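Local coordinates for periplasmic binding protein (PDB 5L9G) that binds the opine mannopine in the periplasm of Agrobacterium tumefaciens, probably delivering it to an ABC transporter for import, at residues 25-29 with 30-34; 82-85 with 86-90; 105-108 with 109-112; 211-214 with 215-219; 294-298 with 299-303. One frame throughout, in Å; residues are numbered along the deposited sequence.

Contact 1. Residues 25-29 with 30-34; sequences IASSG and GGWQE. With MO0 (mannopine), chain C.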
loop_
_atom_site.group_PDB
_atom_site.type_symbol
_atom_site.label_atom_id
_atom_site.label_comp_id
_atom_site.label_asym_id
_atom_site.label_seq_id
_atom_site.Cartn_x
_atom_site.Cartn_y
_atom_site.Cartn_z
ATOM N N ILE A 25 -16.779 -6.708 3.937
ATOM C CA ILE A 25 -15.385 -6.235 4.080
ATOM C C ILE A 25 -14.708 -6.204 2.706
ATOM O O ILE A 25 -14.876 -7.124 1.905
ATOM C CB ILE A 25 -14.622 -7.040 5.178
ATOM C CG1 ILE A 25 -13.213 -6.455 5.452
ATOM C CG2 ILE A 25 -14.588 -8.572 4.869
ATOM C CD1 ILE A 25 -12.725 -6.750 6.834
ATOM N N ALA A 26 -13.969 -5.131 2.413
ATOM C CA ALA A 26 -13.350 -5.010 1.115
ATOM C C ALA A 26 -11.884 -4.607 1.166
ATOM O O ALA A 26 -11.514 -3.693 1.899
ATOM C CB ALA A 26 -14.134 -4.041 0.235
ATOM N N SER A 27 -11.054 -5.284 0.370
ATOM C CA SER A 27 -9.646 -4.898 0.233
ATOM C C SER A 27 -9.351 -4.854 -1.282
ATOM O O SER A 27 -10.291 -4.678 -2.067
ATOM C CB SER A 27 -8.715 -5.791 1.056
ATOM O OG SER A 27 -7.349 -5.412 0.979
ATOM N N SER A 28 -8.100 -5.017 -1.704
ATOM C CA SER A 28 -7.733 -4.845 -3.105
ATOM C C SER A 28 -7.487 -6.137 -3.911
ATOM O O SER A 28 -6.907 -6.066 -5.001
ATOM C CB SER A 28 -6.523 -3.915 -3.211
ATOM O OG SER A 28 -5.351 -4.581 -2.770
ATOM N N GLY A 29 -7.950 -7.270 -3.390
ATOM C CA GLY A 29 -7.887 -8.567 -4.069
ATOM C C GLY A 29 -6.529 -9.233 -4.060
ATOM O O GLY A 29 -5.598 -8.793 -3.364
ATOM N N GLY A 30 -6.437 -10.327 -4.813
ATOM C CA GLY A 30 -5.196 -11.076 -4.956
ATOM C C GLY A 30 -4.649 -11.636 -3.655
ATOM O O GLY A 30 -5.414 -11.831 -2.686
ATOM N N GLY A 31 -3.325 -11.872 -3.651
ATOM C CA GLY A 31 -2.595 -12.472 -2.531
ATOM C C GLY A 31 -2.769 -11.742 -1.204
ATOM O O GLY A 31 -2.832 -12.374 -0.137
ATOM N N TRP A 32 -2.836 -10.411 -1.267
ATOM C CA TRP A 32 -3.011 -9.571 -0.081
ATOM C C TRP A 32 -4.382 -9.791 0.559
ATOM O O TRP A 32 -4.455 -9.968 1.780
ATOM C CB TRP A 32 -2.747 -8.094 -0.420
ATOM C CG TRP A 32 -3.158 -7.080 0.624
ATOM C CD1 TRP A 32 -3.887 -5.949 0.404
ATOM C CD2 TRP A 32 -2.830 -7.079 2.034
ATOM N NE1 TRP A 32 -4.020 -5.233 1.574
ATOM C CE2 TRP A 32 -3.376 -5.898 2.589
ATOM C CE3 TRP A 32 -2.125 -7.961 2.880
ATOM C CZ2 TRP A 32 -3.282 -5.590 3.967
ATOM C CZ3 TRP A 32 -2.044 -7.666 4.244
ATOM C CH2 TRP A 32 -2.595 -6.484 4.772
ATOM N N GLN A 33 -5.468 -9.818 -0.262
ATOM C CA GLN A 33 -6.827 -10.054 0.257
ATOM C C GLN A 33 -6.937 -11.463 0.811
ATOM O O GLN A 33 -7.558 -11.658 1.863
ATOM C CB GLN A 33 -7.898 -9.789 -0.796
ATOM C CG GLN A 33 -9.329 -9.924 -0.226
ATOM C CD GLN A 33 -10.280 -8.901 -0.766
ATOM O OE1 GLN A 33 -9.867 -7.835 -1.244
ATOM N NE2 GLN A 33 -11.577 -9.197 -0.689
ATOM N N GLU A 34 -6.311 -12.437 0.124
ATOM C CA GLU A 34 -6.288 -13.828 0.560
ATOM C C GLU A 34 -5.592 -13.976 1.917
ATOM O O GLU A 34 -6.096 -14.694 2.786
ATOM C CB GLU A 34 -5.673 -14.742 -0.519
ATOM C CG GLU A 34 -6.591 -14.860 -1.728
ATOM C CD GLU A 34 -6.021 -15.495 -2.985
ATOM O OE1 GLU A 34 -4.949 -16.137 -2.905
ATOM O OE2 GLU A 34 -6.667 -15.374 -4.052
HETATM O OAB MO0 C . -6.628 3.294 0.109
HETATM C CAF MO0 C . -7.119 2.607 -1.010
HETATM C CAG MO0 C . -6.056 1.798 -1.730
HETATM O OAC MO0 C . -5.425 2.586 -2.679
HETATM C CAH MO0 C . -5.107 1.058 -0.820
HETATM O OAM MO0 C . -5.781 0.247 0.069
HETATM C CAI MO0 C . -3.993 0.283 -1.523
HETATM O OAD MO0 C . -4.517 -0.720 -2.340
HETATM C CAJ MO0 C . -2.958 -0.229 -0.562
HETATM O OAE MO0 C . -2.399 0.850 0.131
HETATM C CAK MO0 C . -1.874 -1.112 -1.198
HETATM N N MO0 C . -1.758 -2.355 -0.424
HETATM C CA MO0 C . -0.581 -3.168 -0.817
HETATM C C MO0 C . -1.017 -4.329 -1.679
HETATM O O MO0 C . -2.203 -4.394 -2.067
HETATM C CB MO0 C . 0.234 -3.644 0.362
HETATM C CG MO0 C . -0.407 -4.806 1.090
HETATM C CD MO0 C . 0.075 -4.966 2.489
HETATM O OE1 MO0 C . 1.045 -5.947 2.737
HETATM N NE2 MO0 C . -0.342 -4.290 3.444
HETATM O OXT MO0 C . -0.188 -5.208 -2.075
#

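Contact 2. Residues 82-85 with 86-90; sequences ADEP and QAKAA. With MO0 (mannopine), chain C.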
loop_
_atom_site.group_PDB
_atom_site.type_symbol
_atom_site.label_atom_id
_atom_site.label_comp_id
_atom_site.label_asym_id
_atom_site.label_seq_id
_atom_site.Cartn_x
_atom_site.Cartn_y
_atom_site.Cartn_z
ATOM N N ALA A 82 -2.334 7.001 3.934
ATOM C CA ALA A 82 -2.269 8.313 3.282
ATOM C C ALA A 82 -3.561 8.696 2.559
ATOM O O ALA A 82 -3.689 9.849 2.151
ATOM C CB ALA A 82 -1.054 8.402 2.362
ATOM N N ASP A 83 -4.531 7.749 2.409
ATOM C CA ASP A 83 -5.849 8.092 1.850
ATOM C C ASP A 83 -6.819 8.443 2.978
ATOM O O ASP A 83 -7.865 9.038 2.716
ATOM C CB ASP A 83 -6.435 6.930 1.014
ATOM C CG ASP A 83 -5.983 6.938 -0.430
ATOM O OD1 ASP A 83 -5.664 8.033 -0.950
ATOM O OD2 ASP A 83 -5.959 5.857 -1.041
ATOM N N GLU A 84 -6.479 8.064 4.228
ATOM C CA GLU A 84 -7.316 8.320 5.401
ATOM C C GLU A 84 -7.651 9.827 5.586
ATOM O O GLU A 84 -8.832 10.131 5.765
ATOM C CB GLU A 84 -6.705 7.688 6.672
ATOM C CG GLU A 84 -7.572 7.839 7.918
ATOM C CD GLU A 84 -7.351 9.072 8.784
ATOM O OE1 GLU A 84 -8.229 9.321 9.635
ATOM O OE2 GLU A 84 -6.299 9.745 8.677
ATOM N N PRO A 85 -6.691 10.782 5.497
ATOM C CA PRO A 85 -7.075 12.198 5.680
ATOM C C PRO A 85 -8.112 12.708 4.673
ATOM O O PRO A 85 -9.103 13.304 5.098
ATOM C CB PRO A 85 -5.741 12.945 5.591
ATOM C CG PRO A 85 -4.688 11.914 5.925
ATOM C CD PRO A 85 -5.226 10.645 5.320
ATOM N N GLN A 86 -7.923 12.440 3.358
ATOM C CA GLN A 86 -8.877 12.905 2.340
ATOM C C GLN A 86 -10.231 12.178 2.415
ATOM O O GLN A 86 -11.261 12.811 2.163
ATOM C CB GLN A 86 -8.281 12.880 0.920
ATOM C CG GLN A 86 -7.947 11.501 0.334
ATOM C CD GLN A 86 -7.404 11.614 -1.071
ATOM O OE1 GLN A 86 -7.785 12.495 -1.858
ATOM N NE2 GLN A 86 -6.471 10.747 -1.404
ATOM N N ALA A 87 -10.235 10.876 2.797
ATOM C CA ALA A 87 -11.481 10.109 2.967
ATOM C C ALA A 87 -12.270 10.661 4.160
ATOM O O ALA A 87 -13.481 10.886 4.041
ATOM C CB ALA A 87 -11.174 8.630 3.167
ATOM N N LYS A 88 -11.574 10.937 5.287
ATOM C CA LYS A 88 -12.182 11.514 6.496
ATOM C C LYS A 88 -12.762 12.918 6.218
ATOM O O LYS A 88 -13.867 13.224 6.673
ATOM C CB LYS A 88 -11.145 11.563 7.640
ATOM C CG LYS A 88 -11.701 12.086 8.970
ATOM C CD LYS A 88 -10.898 11.596 10.172
ATOM C CE LYS A 88 -9.563 12.256 10.357
ATOM N NZ LYS A 88 -8.729 11.496 11.318
ATOM N N ALA A 89 -12.029 13.747 5.450
ATOM C CA ALA A 89 -12.453 15.116 5.091
ATOM C C ALA A 89 -13.677 15.113 4.170
ATOM O O ALA A 89 -14.543 15.993 4.283
ATOM C CB ALA A 89 -11.299 15.859 4.426
ATOM N N ALA A 90 -13.769 14.101 3.288
ATOM C CA ALA A 90 -14.891 13.942 2.359
ATOM C C ALA A 90 -16.147 13.322 3.020
ATOM O O ALA A 90 -17.165 13.144 2.348
ATOM C CB ALA A 90 -14.458 13.131 1.148
HETATM O OAB MO0 C . -6.628 3.294 0.109
HETATM C CAF MO0 C . -7.119 2.607 -1.010
HETATM C CAG MO0 C . -6.056 1.798 -1.730
HETATM O OAC MO0 C . -5.425 2.586 -2.679
HETATM C CAH MO0 C . -5.107 1.058 -0.820
HETATM O OAM MO0 C . -5.781 0.247 0.069
HETATM C CAI MO0 C . -3.993 0.283 -1.523
HETATM O OAD MO0 C . -4.517 -0.720 -2.340
HETATM C CAJ MO0 C . -2.958 -0.229 -0.562
HETATM O OAE MO0 C . -2.399 0.850 0.131
HETATM C CAK MO0 C . -1.874 -1.112 -1.198
HETATM N N MO0 C . -1.758 -2.355 -0.424
HETATM C CA MO0 C . -0.581 -3.168 -0.817
HETATM C C MO0 C . -1.017 -4.329 -1.679
HETATM O O MO0 C . -2.203 -4.394 -2.067
HETATM C CB MO0 C . 0.234 -3.644 0.362
HETATM C CG MO0 C . -0.407 -4.806 1.090
HETATM C CD MO0 C . 0.075 -4.966 2.489
HETATM O OE1 MO0 C . 1.045 -5.947 2.737
HETATM N NE2 MO0 C . -0.342 -4.290 3.444
HETATM O OXT MO0 C . -0.188 -5.208 -2.075
HETATM O O HOH W 1 -5.272 12.066 2.218
HETATM O O HOH W 2 -6.120 11.989 10.163
#

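Contact 3. Residues 105-108 with 109-112; sequences DFPP and GSVT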
loop_
_atom_site.group_PDB
_atom_site.type_symbol
_atom_site.label_atom_id
_atom_site.label_comp_id
_atom_site.label_asym_id
_atom_site.label_seq_id
_atom_site.Cartn_x
_atom_site.Cartn_y
_atom_site.Cartn_z
ATOM N N ASP A 105 0.211 -0.546 21.367
ATOM C CA ASP A 105 0.523 -1.789 20.654
ATOM C C ASP A 105 0.810 -1.571 19.168
ATOM O O ASP A 105 1.214 -2.513 18.497
ATOM C CB ASP A 105 -0.641 -2.781 20.780
ATOM C CG ASP A 105 -0.956 -3.209 22.193
ATOM O OD1 ASP A 105 -0.016 -3.271 23.019
ATOM O OD2 ASP A 105 -2.120 -3.557 22.455
ATOM N N PHE A 106 0.542 -0.371 18.639
ATOM C CA PHE A 106 0.720 -0.108 17.210
ATOM C C PHE A 106 1.773 0.987 16.956
ATOM O O PHE A 106 2.058 1.758 17.874
ATOM C CB PHE A 106 -0.648 0.263 16.582
ATOM C CG PHE A 106 -1.612 -0.899 16.512
ATOM C CD1 PHE A 106 -2.332 -1.299 17.634
ATOM C CD2 PHE A 106 -1.780 -1.614 15.331
ATOM C CE1 PHE A 106 -3.177 -2.412 17.582
ATOM C CE2 PHE A 106 -2.666 -2.701 15.268
ATOM C CZ PHE A 106 -3.346 -3.101 16.393
ATOM N N PRO A 107 2.360 1.099 15.737
ATOM C CA PRO A 107 3.331 2.184 15.499
ATOM C C PRO A 107 2.708 3.569 15.756
ATOM O O PRO A 107 1.488 3.731 15.602
ATOM C CB PRO A 107 3.710 2.006 14.023
ATOM C CG PRO A 107 3.417 0.573 13.713
ATOM C CD PRO A 107 2.186 0.266 14.524
ATOM N N PRO A 108 3.492 4.573 16.218
ATOM C CA PRO A 108 2.895 5.898 16.455
ATOM C C PRO A 108 2.321 6.494 15.166
ATOM O O PRO A 108 2.919 6.343 14.098
ATOM C CB PRO A 108 4.056 6.734 17.024
ATOM C CG PRO A 108 5.285 6.043 16.589
ATOM C CD PRO A 108 4.950 4.577 16.466
ATOM N N GLY A 109 1.134 7.087 15.285
ATOM C CA GLY A 109 0.410 7.694 14.173
ATOM C C GLY A 109 -0.345 6.716 13.287
ATOM O O GLY A 109 -1.105 7.148 12.416
ATOM N N SER A 110 -0.177 5.393 13.519
ATOM C CA SER A 110 -0.819 4.350 12.703
ATOM C C SER A 110 -2.292 4.069 13.073
ATOM O O SER A 110 -2.963 3.294 12.376
ATOM C CB SER A 110 0.003 3.071 12.723
ATOM O OG SER A 110 -0.180 2.351 13.929
ATOM N N VAL A 111 -2.784 4.685 14.164
ATOM C CA VAL A 111 -4.171 4.544 14.609
ATOM C C VAL A 111 -4.753 5.955 14.763
ATOM O O VAL A 111 -4.230 6.748 15.549
ATOM C CB VAL A 111 -4.313 3.690 15.904
ATOM C CG1 VAL A 111 -5.773 3.631 16.376
ATOM C CG2 VAL A 111 -3.753 2.274 15.711
ATOM N N THR A 112 -5.799 6.283 13.983
ATOM C CA THR A 112 -6.447 7.602 14.056
ATOM C C THR A 112 -7.840 7.377 14.640
ATOM O O THR A 112 -8.178 6.229 14.952
ATOM C CB THR A 112 -6.520 8.271 12.656
ATOM O OG1 THR A 112 -7.541 7.634 11.881
ATOM C CG2 THR A 112 -5.181 8.264 11.901
#

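Contact 4. Residues 211-214 with 215-219; sequences AAQL and IKDGE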
loop_
_atom_site.group_PDB
_atom_site.type_symbol
_atom_site.label_atom_id
_atom_site.label_comp_id
_atom_site.label_asym_id
_atom_site.label_seq_id
_atom_site.Cartn_x
_atom_site.Cartn_y
_atom_site.Cartn_z
ATOM N N ALA A 211 -0.021 -6.317 -11.268
ATOM C CA ALA A 211 1.434 -6.064 -11.181
ATOM C C ALA A 211 2.184 -7.396 -11.072
ATOM O O ALA A 211 3.154 -7.622 -11.815
ATOM C CB ALA A 211 1.734 -5.210 -9.962
ATOM N N ALA A 212 1.713 -8.290 -10.184
ATOM C CA ALA A 212 2.314 -9.618 -10.000
ATOM C C ALA A 212 2.274 -10.399 -11.339
ATOM O O ALA A 212 3.255 -11.076 -11.683
ATOM C CB ALA A 212 1.560 -10.379 -8.911
ATOM N N GLN A 213 1.165 -10.291 -12.105
ATOM C CA GLN A 213 1.043 -10.999 -13.381
ATOM C C GLN A 213 2.035 -10.454 -14.417
ATOM O O GLN A 213 2.671 -11.240 -15.128
ATOM C CB GLN A 213 -0.417 -10.953 -13.915
ATOM C CG GLN A 213 -0.706 -11.973 -15.019
ATOM C CD GLN A 213 -0.405 -13.379 -14.561
ATOM O OE1 GLN A 213 -0.957 -13.869 -13.576
ATOM N NE2 GLN A 213 0.461 -14.068 -15.263
ATOM N N LEU A 214 2.193 -9.117 -14.478
ATOM C CA LEU A 214 3.174 -8.478 -15.383
ATOM C C LEU A 214 4.579 -9.047 -15.099
ATOM O O LEU A 214 5.308 -9.361 -16.030
ATOM C CB LEU A 214 3.214 -6.968 -15.147
ATOM C CG LEU A 214 2.001 -6.194 -15.676
ATOM C CD1 LEU A 214 2.060 -4.743 -15.153
ATOM C CD2 LEU A 214 1.951 -6.208 -17.217
ATOM N N ILE A 215 4.905 -9.214 -13.812
ATOM C CA ILE A 215 6.186 -9.749 -13.326
ATOM C C ILE A 215 6.329 -11.230 -13.725
ATOM O O ILE A 215 7.315 -11.615 -14.346
ATOM C CB ILE A 215 6.322 -9.523 -11.787
ATOM C CG1 ILE A 215 6.410 -8.010 -11.479
ATOM C CG2 ILE A 215 7.558 -10.282 -11.236
ATOM C CD1 ILE A 215 6.273 -7.625 -10.010
ATOM N N LYS A 216 5.307 -12.036 -13.432
ATOM C CA LYS A 216 5.325 -13.460 -13.797
ATOM C C LYS A 216 5.480 -13.669 -15.308
ATOM O O LYS A 216 6.216 -14.551 -15.726
ATOM C CB LYS A 216 4.063 -14.157 -13.285
ATOM C CG LYS A 216 4.042 -14.375 -11.761
ATOM C CD LYS A 216 2.740 -15.047 -11.320
ATOM C CE LYS A 216 1.587 -14.072 -11.219
ATOM N NZ LYS A 216 0.488 -14.577 -10.350
ATOM N N ASP A 217 4.835 -12.826 -16.142
ATOM C CA ASP A 217 4.914 -12.980 -17.598
ATOM C C ASP A 217 6.162 -12.309 -18.206
ATOM O O ASP A 217 6.384 -12.437 -19.410
ATOM C CB ASP A 217 3.649 -12.391 -18.252
ATOM C CG ASP A 217 2.397 -13.199 -17.985
ATOM O OD1 ASP A 217 2.474 -14.450 -18.021
ATOM O OD2 ASP A 217 1.338 -12.589 -17.817
ATOM N N GLY A 218 6.930 -11.599 -17.380
ATOM C CA GLY A 218 8.094 -10.837 -17.834
ATOM C C GLY A 218 7.710 -9.769 -18.848
ATOM O O GLY A 218 8.484 -9.479 -19.769
ATOM N N GLU A 219 6.495 -9.204 -18.720
ATOM C CA GLU A 219 5.940 -8.215 -19.653
ATOM C C GLU A 219 6.511 -6.814 -19.481
ATOM O O GLU A 219 6.310 -5.959 -20.349
ATOM C CB GLU A 219 4.404 -8.199 -19.590
ATOM C CG GLU A 219 3.775 -9.286 -20.440
ATOM C CD GLU A 219 2.256 -9.373 -20.447
ATOM O OE1 GLU A 219 1.585 -8.358 -20.138
ATOM O OE2 GLU A 219 1.738 -10.468 -20.763
#

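Contact 5. Residues 294-298 with 299-303; sequences KAYDL and AKYTP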
loop_
_atom_site.group_PDB
_atom_site.type_symbol
_atom_site.label_atom_id
_atom_site.label_comp_id
_atom_site.label_asym_id
_atom_site.label_seq_id
_atom_site.Cartn_x
_atom_site.Cartn_y
_atom_site.Cartn_z
ATOM N N LYS A 294 2.541 -6.743 19.516
ATOM C CA LYS A 294 2.364 -7.965 20.294
ATOM C C LYS A 294 2.415 -9.241 19.423
ATOM O O LYS A 294 2.784 -10.292 19.941
ATOM C CB LYS A 294 1.077 -7.915 21.127
ATOM C CG LYS A 294 1.075 -6.855 22.227
ATOM C CD LYS A 294 -0.318 -6.680 22.847
ATOM C CE LYS A 294 -0.594 -7.620 23.998
ATOM N NZ LYS A 294 -1.953 -7.408 24.567
ATOM N N ALA A 295 2.084 -9.154 18.117
ATOM C CA ALA A 295 2.132 -10.302 17.196
ATOM C C ALA A 295 3.555 -10.889 17.051
ATOM O O ALA A 295 3.698 -12.106 16.915
ATOM C CB ALA A 295 1.583 -9.917 15.830
ATOM N N TYR A 296 4.589 -10.033 17.115
ATOM C CA TYR A 296 5.999 -10.425 17.016
ATOM C C TYR A 296 6.437 -11.323 18.172
ATOM O O TYR A 296 7.166 -12.290 17.944
ATOM C CB TYR A 296 6.901 -9.187 16.895
ATOM C CG TYR A 296 6.717 -8.465 15.581
ATOM C CD1 TYR A 296 5.745 -7.476 15.435
ATOM C CD2 TYR A 296 7.473 -8.808 14.463
ATOM C CE1 TYR A 296 5.534 -6.846 14.211
ATOM C CE2 TYR A 296 7.275 -8.178 13.236
ATOM C CZ TYR A 296 6.301 -7.203 13.114
ATOM O OH TYR A 296 6.105 -6.584 11.907
ATOM N N ASP A 297 5.952 -11.025 19.400
ATOM C CA ASP A 297 6.230 -11.790 20.620
ATOM C C ASP A 297 5.609 -13.189 20.521
ATOM O O ASP A 297 6.214 -14.154 20.984
ATOM C CB ASP A 297 5.679 -11.061 21.872
ATOM C CG ASP A 297 5.952 -9.558 21.990
ATOM O OD1 ASP A 297 6.746 -9.024 21.175
ATOM O OD2 ASP A 297 5.369 -8.917 22.899
ATOM N N LEU A 298 4.416 -13.294 19.889
ATOM C CA LEU A 298 3.690 -14.562 19.721
ATOM C C LEU A 298 4.234 -15.458 18.610
ATOM O O LEU A 298 4.313 -16.675 18.798
ATOM C CB LEU A 298 2.183 -14.330 19.485
ATOM C CG LEU A 298 1.357 -13.665 20.593
ATOM C CD1 LEU A 298 -0.034 -13.349 20.089
ATOM C CD2 LEU A 298 1.248 -14.554 21.840
ATOM N N ALA A 299 4.570 -14.869 17.444
ATOM C CA ALA A 299 5.021 -15.619 16.267
ATOM C C ALA A 299 6.513 -15.974 16.234
ATOM O O ALA A 299 6.868 -16.991 15.632
ATOM C CB ALA A 299 4.636 -14.876 15.004
ATOM N N LYS A 300 7.376 -15.127 16.843
ATOM C CA LYS A 300 8.842 -15.282 16.915
ATOM C C LYS A 300 9.474 -15.568 15.529
ATOM O O LYS A 300 10.186 -16.562 15.371
ATOM C CB LYS A 300 9.248 -16.335 17.978
ATOM C CG LYS A 300 8.749 -16.030 19.393
ATOM C CD LYS A 300 9.196 -17.083 20.404
ATOM C CE LYS A 300 8.633 -16.830 21.784
ATOM N NZ LYS A 300 7.227 -17.290 21.923
ATOM N N TYR A 301 9.181 -14.700 14.526
ATOM C CA TYR A 301 9.657 -14.819 13.140
ATOM C C TYR A 301 11.174 -15.019 13.025
ATOM O O TYR A 301 11.940 -14.357 13.733
ATOM C CB TYR A 301 9.236 -13.605 12.288
ATOM C CG TYR A 301 7.762 -13.264 12.345
ATOM C CD1 TYR A 301 6.816 -14.061 11.707
ATOM C CD2 TYR A 301 7.318 -12.111 12.987
ATOM C CE1 TYR A 301 5.457 -13.743 11.744
ATOM C CE2 TYR A 301 5.965 -11.777 13.025
ATOM C CZ TYR A 301 5.038 -12.595 12.401
ATOM O OH TYR A 301 3.707 -12.269 12.450
ATOM N N THR A 302 11.596 -15.930 12.127
ATOM C CA THR A 302 13.013 -16.238 11.867
ATOM C C THR A 302 13.683 -15.034 11.155
ATOM O O THR A 302 12.971 -14.308 10.451
ATOM C CB THR A 302 13.135 -17.520 11.013
ATOM O OG1 THR A 302 12.524 -17.309 9.739
ATOM C CG2 THR A 302 12.544 -18.749 11.693
ATOM N N PRO A 303 15.023 -14.810 11.275
ATOM C CA PRO A 303 15.643 -13.665 10.572
ATOM C C PRO A 303 15.415 -13.660 9.054
ATOM O O PRO A 303 15.340 -12.589 8.454
ATOM C CB PRO A 303 17.127 -13.782 10.934
ATOM C CG PRO A 303 17.148 -14.561 12.208
ATOM C CD PRO A 303 16.029 -15.549 12.068
#

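Contact 1. Residues 25-29 with 30-34
The indole of Trp32 carries the glutamine-like end of mannopine on one face, ligand atom CG sitting 3.4 Å above the ring plane over its centre and ligand NE2 coming within 3.3 Å of Trp32 CZ2. At the ring edge, near its plane, stands Ser28 OG, 3.8 Å from Trp32 CD1. Ser27 OG approaches obliquely at 3.4 Å from Trp32 NE1, at too poor an angle for a bond; both atoms are instead hydrogen-bonded to Gln78 OE1. With CG anti to the backbone N (chi1 168°), the ring rises from the first turn of helix 30-48 toward the binding site. This is the strand-to-helix bend of a beta-alpha-beta unit, 23-27, 30-48 and 52-56, where the chain turns through Gly29 and Gly30, both with positive phi. Gln33 ties the bend from the helix side. Its OE1 accepts Gly29 N at 2.9 Å, from above the carbonyl plane, and Ser27 N weakly at 3.2 Å, while Gln33 N returns a bond of 3.3 Å to Gly29 O. A bend at chi2 turns the amide back over the strand end, and its NE2 is bonded to Asp55 O and Gln54 OE1 on the neighbouring strand.

Contact 2. Residues 82-85 with 86-90
Lys88 NZ is gripped by several acceptors: Glu84 OE1 in a salt bridge of 2.8 Å, a water that also donates to Glu84 OE2, and Asp113 OD1 in a second salt bridge. Glu84 presents the syn lone pair of OE1. The two side chains run side by side, one helical turn apart, Glu84 bent at chi2 (-90°) and Lys88 bent at chi3, which brings carboxylate and ammonium together. Helix 84-89 starts close to the mannityl end of mannopine, and Asp83 divides its carboxylate between ligand and helix. Asp83 OD2 accepts the ligand hydroxyl OAB at 2.9 Å; Asp83 OD1 takes Gln86 NE2, also at 2.9 Å, on the anti side and somewhat out of the carboxylate plane. Gln86 is thus a second-shell residue that helps fix the rotation of a ligand-binding carboxylate. Another water bridges Ala82 O and Gln86 N, while Ala87 N bonds Asp83 O at 3.0 Å and Lys88 N bonds Glu84 O at 2.9 Å. Pro85 and Gln86 pack against Ala328 and Ala331 of helix 324-343.

Contact 3. Residues 105-108 with 109-112
Ser110 and Pro107 form the tight part of this turn: Ser110 OG donates to Pro107 O at 2.7 Å, and Ser110 N reaches the same oxygen at 3.1 Å. Both donors come from one face of the carbonyl plane, the hydroxyl tilted 22° from it and the amide 43°. The hydroxyl stands between the backbone N and the carbonyl carbon of its own residue (chi1 78°), which turns it back over the proline, with Pro107 CD only 3.2 Å from Ser110 OG. On the inner side the packing continues as Phe106 CB lies 3.4 Å from Ser110 OG and 3.8 Å from Val111 CG2. That methyl lies obliquely to the Phe106 ring, and both side chains also rest on Val101. The backbone from Pro107 to Ser110 is a type II beta turn, its positive phi taken by Gly109, and it leads into the short, weakly bonded strand at about 111-112, antiparallel to strand 115-128. Pro108 and Gly109 make the outer, solvent-exposed corner of the turn. There the contact is little more than the bend of the backbone, whereas Pro107 and Ser110 are set against Asn120 and Ala117 of strand 115-128.

Contact 4. Residues 211-214 with 215-219
Ala211 O receives Ile215 N at 3.1 Å, and Ile215 CG1 lies against the same oxygen as its side chain heads for Ile223 and Thr225 of strand 222-226. Ala212 O binds Lys216 N at 2.9 Å, with the lysine chain folded over that carbonyl. Gln213 is held twice by Asp217: its O accepts the aspartate N at 2.9 Å, and Gln213 NE2 donates to Asp217 OD2 at 3.1 Å. The latter bond is nearly straight (165°) and lies in the amide plane, but meets the carboxylate from above, 52° out of its plane. The bend of Gln213 at chi2 (57°) swings the amide there. Leu214 O takes Glu219 N at 2.9 Å and Ile215 O takes Gly218 N, the two backbone bonds of the Schellman motif in which Gly218, with positive phi, first leaves helical geometry. Leu214 CD2 lies 3.6 Å from Glu219 OE1. Asp217 and Glu219 place acidic groups at the C-terminal end of helix 208-216, where its dipole would probably disfavour them; the Gln213 amide may partly offset this for Asp217.

Contact 5. Residues 294-298 with 299-303
Tyr296 and Tyr301 meet edge to face with an offset, the edge of Tyr301 turned toward the face of Tyr296, ring centroids 5.5 Å apart and planes at 77°. Tyr301 CD2 and CE2 both lie 3.6 Å from Tyr296 CD2, so that side of the ring edge makes the contact. Ala299 CB sits over one face of the Tyr301 ring, 3.4 Å above the plane and displaced toward the rim. Both phenol oxygens find backbone carbonyls beyond the contact: Tyr296 OH is hydrogen-bonded to Pro290 O, and Tyr301 OH to Lys280 O. Within the last turn of the helix, Ala299 N donates to Ala295 O at 2.9 Å and Lys300 N to Tyr296 O at 3.1 Å. Asp297 O receives a weak bond from Lys300 NZ at 3.4 Å. The lysine chain runs extended until it bends at chi4 (80°), which folds the ammonium group back toward that carbonyl at the helix end. Lys300 is the first residue to leave helical geometry, with positive phi, and the chain then runs out to Thr302, which N-caps helix 303-307 through a weak bond from Lys305 N to its OG1. The contact forms the surface corner between helices 294-299 and 303-307: Met306 of the second helix touches both tyrosines, strand 289-290 lies against Ala295, Tyr296 and Tyr301, and helix 276-279 packs on Ala295 and Leu298.

All five contacts are local and follow one another in series, so none nests within or crosses another. Contact 1 turns strand 23-27 into helix 30-48, and contact 2 starts helix 84-89 after strand 76-80; they lie about 10 Å apart at their nearest atoms, and both touch mannopine, at its two ends. Contact 3 closes the turn before strand 111-112 and meets contact 2 through a weak hydrogen bond between Thr112 OG1 and Glu84 OE1. Contact 4 ends helix 208-216 ahead of strand 222-226, across the chain's centre from contacts 2 and 3. Contact 5 joins helices 294-299 and 303-307, and its Lys294 packs on Asp105 of contact 3.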